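Local coordinates for molybdopterin biosynthesis moeA protein (Pyrococcus horikoshii, PDB 1WU2) that probably takes part in molybdenum cofactor biosynthesis as a MoeA-family protein, in the steps that act on molybdopterin, at residues M215-V220 with P227-V232. Residues are numbered along the deposited sequence; the frame is centred on the assembly and turned at random.
Sequences MLQGLV and PILYGV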
loop_
_atom_site.group_PDB
_atom_site.type_symbol
_atom_site.label_atom_id
_atom_site.label_comp_id
_atom_site.label_asym_id
_atom_site.label_seq_id
_atom_site.Cartn_x
_atom_site.Cartn_y
_atom_site.Cartn_z
HETATM N N MSE A 215 13.501 -3.009 -11.375
HETATM C CA MSE A 215 12.959 -3.341 -10.058
HETATM C C MSE A 215 13.193 -2.207 -9.074
HETATM O O MSE A 215 12.307 -1.865 -8.297
HETATM C CB MSE A 215 13.561 -4.629 -9.498
HETATM C CG MSE A 215 12.911 -5.053 -8.181
HETATM SE SE MSE A 215 13.611 -6.701 -7.452
HETATM C CE MSE A 215 15.355 -6.061 -6.896
ATOM N N LEU A 216 14.388 -1.630 -9.109
ATOM C CA LEU A 216 14.719 -0.503 -8.246
ATOM C C LEU A 216 13.952 0.763 -8.627
ATOM O O LEU A 216 13.638 1.567 -7.762
ATOM C CB LEU A 216 16.227 -0.232 -8.250
ATOM C CG LEU A 216 17.075 -1.226 -7.452
ATOM C CD1 LEU A 216 18.556 -1.007 -7.747
ATOM C CD2 LEU A 216 16.803 -1.111 -5.962
ATOM N N GLN A 217 13.643 0.937 -9.909
ATOM C CA GLN A 217 12.846 2.082 -10.351
ATOM C C GLN A 217 11.472 2.042 -9.685
ATOM O O GLN A 217 11.040 3.018 -9.089
ATOM C CB GLN A 217 12.688 2.095 -11.875
ATOM C CG GLN A 217 13.915 2.606 -12.610
ATOM C CD GLN A 217 13.942 2.192 -14.072
ATOM O OE1 GLN A 217 13.191 2.727 -14.888
ATOM N NE2 GLN A 217 14.812 1.246 -14.405
ATOM N N GLY A 218 10.806 0.898 -9.775
ATOM C CA GLY A 218 9.515 0.706 -9.142
ATOM C C GLY A 218 9.545 0.844 -7.630
ATOM O O GLY A 218 8.624 1.403 -7.048
ATOM N N LEU A 219 10.603 0.338 -7.003
ATOM C CA LEU A 219 10.712 0.325 -5.546
ATOM C C LEU A 219 10.935 1.733 -5.007
ATOM O O LEU A 219 10.399 2.097 -3.956
ATOM C CB LEU A 219 11.853 -0.596 -5.096
ATOM C CG LEU A 219 11.593 -2.108 -5.133
ATOM C CD1 LEU A 219 12.907 -2.877 -5.018
ATOM C CD2 LEU A 219 10.636 -2.522 -4.029
ATOM N N VAL A 220 11.724 2.521 -5.739
ATOM C CA VAL A 220 11.987 3.910 -5.383
ATOM C C VAL A 220 10.717 4.742 -5.550
ATOM O O VAL A 220 10.427 5.597 -4.721
ATOM C CB VAL A 220 13.145 4.502 -6.224
ATOM C CG1 VAL A 220 13.212 6.025 -6.091
ATOM C CG2 VAL A 220 14.473 3.891 -5.801
ATOM N N PRO A 227 13.284 7.950 -9.387
ATOM C CA PRO A 227 14.471 7.247 -9.885
ATOM C C PRO A 227 15.020 7.898 -11.151
ATOM O O PRO A 227 14.244 8.318 -12.007
ATOM C CB PRO A 227 13.947 5.844 -10.187
ATOM C CG PRO A 227 12.521 6.043 -10.518
ATOM C CD PRO A 227 12.046 7.217 -9.704
ATOM N N ILE A 228 16.344 7.980 -11.249
ATOM C CA ILE A 228 17.011 8.543 -12.414
ATOM C C ILE A 228 18.047 7.542 -12.918
ATOM O O ILE A 228 19.003 7.224 -12.213
ATOM C CB ILE A 228 17.661 9.893 -12.053
ATOM C CG1 ILE A 228 16.583 10.973 -11.900
ATOM C CG2 ILE A 228 18.665 10.330 -13.120
ATOM C CD1 ILE A 228 16.805 11.886 -10.732
ATOM N N LEU A 229 17.847 7.061 -14.141
ATOM C CA LEU A 229 18.685 6.020 -14.727
ATOM C C LEU A 229 19.943 6.604 -15.349
ATOM O O LEU A 229 19.870 7.543 -16.145
ATOM C CB LEU A 229 17.921 5.269 -15.818
ATOM C CG LEU A 229 16.684 4.460 -15.417
ATOM C CD1 LEU A 229 15.427 5.323 -15.432
ATOM C CD2 LEU A 229 16.530 3.261 -16.350
ATOM N N TYR A 230 21.091 6.040 -14.989
ATOM C CA TYR A 230 22.351 6.333 -15.665
ATOM C C TYR A 230 22.812 5.141 -16.510
ATOM O O TYR A 230 23.865 5.193 -17.143
ATOM C CB TYR A 230 23.412 6.742 -14.647
ATOM C CG TYR A 230 23.069 8.037 -13.951
ATOM C CD1 TYR A 230 23.528 9.258 -14.439
ATOM C CD2 TYR A 230 22.268 8.044 -12.817
ATOM C CE1 TYR A 230 23.207 10.453 -13.810
ATOM C CE2 TYR A 230 21.938 9.232 -12.180
ATOM C CZ TYR A 230 22.411 10.437 -12.683
ATOM O OH TYR A 230 22.094 11.623 -12.057
ATOM N N GLY A 231 22.011 4.078 -16.518
ATOM C CA GLY A 231 22.212 2.947 -17.408
ATOM C C GLY A 231 23.168 1.883 -16.903
ATOM O O GLY A 231 23.730 1.992 -15.811
ATOM N N VAL A 232 23.338 0.848 -17.723
ATOM C CA VAL A 232 24.258 -0.250 -17.443
ATOM C C VAL A 232 25.646 0.129 -17.943
ATOM O O VAL A 232 25.799 0.593 -19.072
ATOM C CB VAL A 232 23.811 -1.557 -18.143
ATOM C CG1 VAL A 232 24.751 -2.711 -17.797
ATOM C CG2 VAL A 232 22.372 -1.905 -17.774
#
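Q217 and L229 meet where the helix and edge strand of a beta-alpha-beta crossover come together. The crossover runs from strand 184-190 through helix 212-222 to strand 226-233, which lies parallel to the first strand at one border of its sheet. It belongs to the probable molybdopterin-binding domain. Helix and strand run nearly antiparallel, at 159°, with the axes of the two short segments 8.5 Å apart at their closest.

Q217 carries most of the helix side. Its CG lies anti to the carbonyl carbon (chi1 -78°), and the chain stays extended beyond CG, so the amide reaches past P227 as far as L229. There the two side chains cross at about a right angle. Both L229 methyls pack against the amide by van der Waals contact. CD1 is 3.5 Å from Q217 OE1. No hydrogen bond joins the two segments. Q217 NE2 instead makes a weak hydrogen bond to S213 O, one turn back in the same helix. R33 of the second subunit packs on both Q217 and L229. The helix also borders that subunit through M215 and L219.

P227 lies nearer the helix backbone. Its ring also crosses the Q217 side chain at about a right angle. P227 CB lies 3.9 Å from Q217 CA, and P227 CG lies 3.7 Å from Q217 O. Nearly one turn on, V220 brings CG1 to the CD side of the ring, sliding past it in the opposite direction. V220 CG1 is 4.0 Å from P227 CD. V220 also touches V185, and P227 touches I187, both on strand 184-190, which ties the crossover back to its first strand. The shortest approach between the segments is Q217 NE2 to L229 CD2, at 3.3 Å.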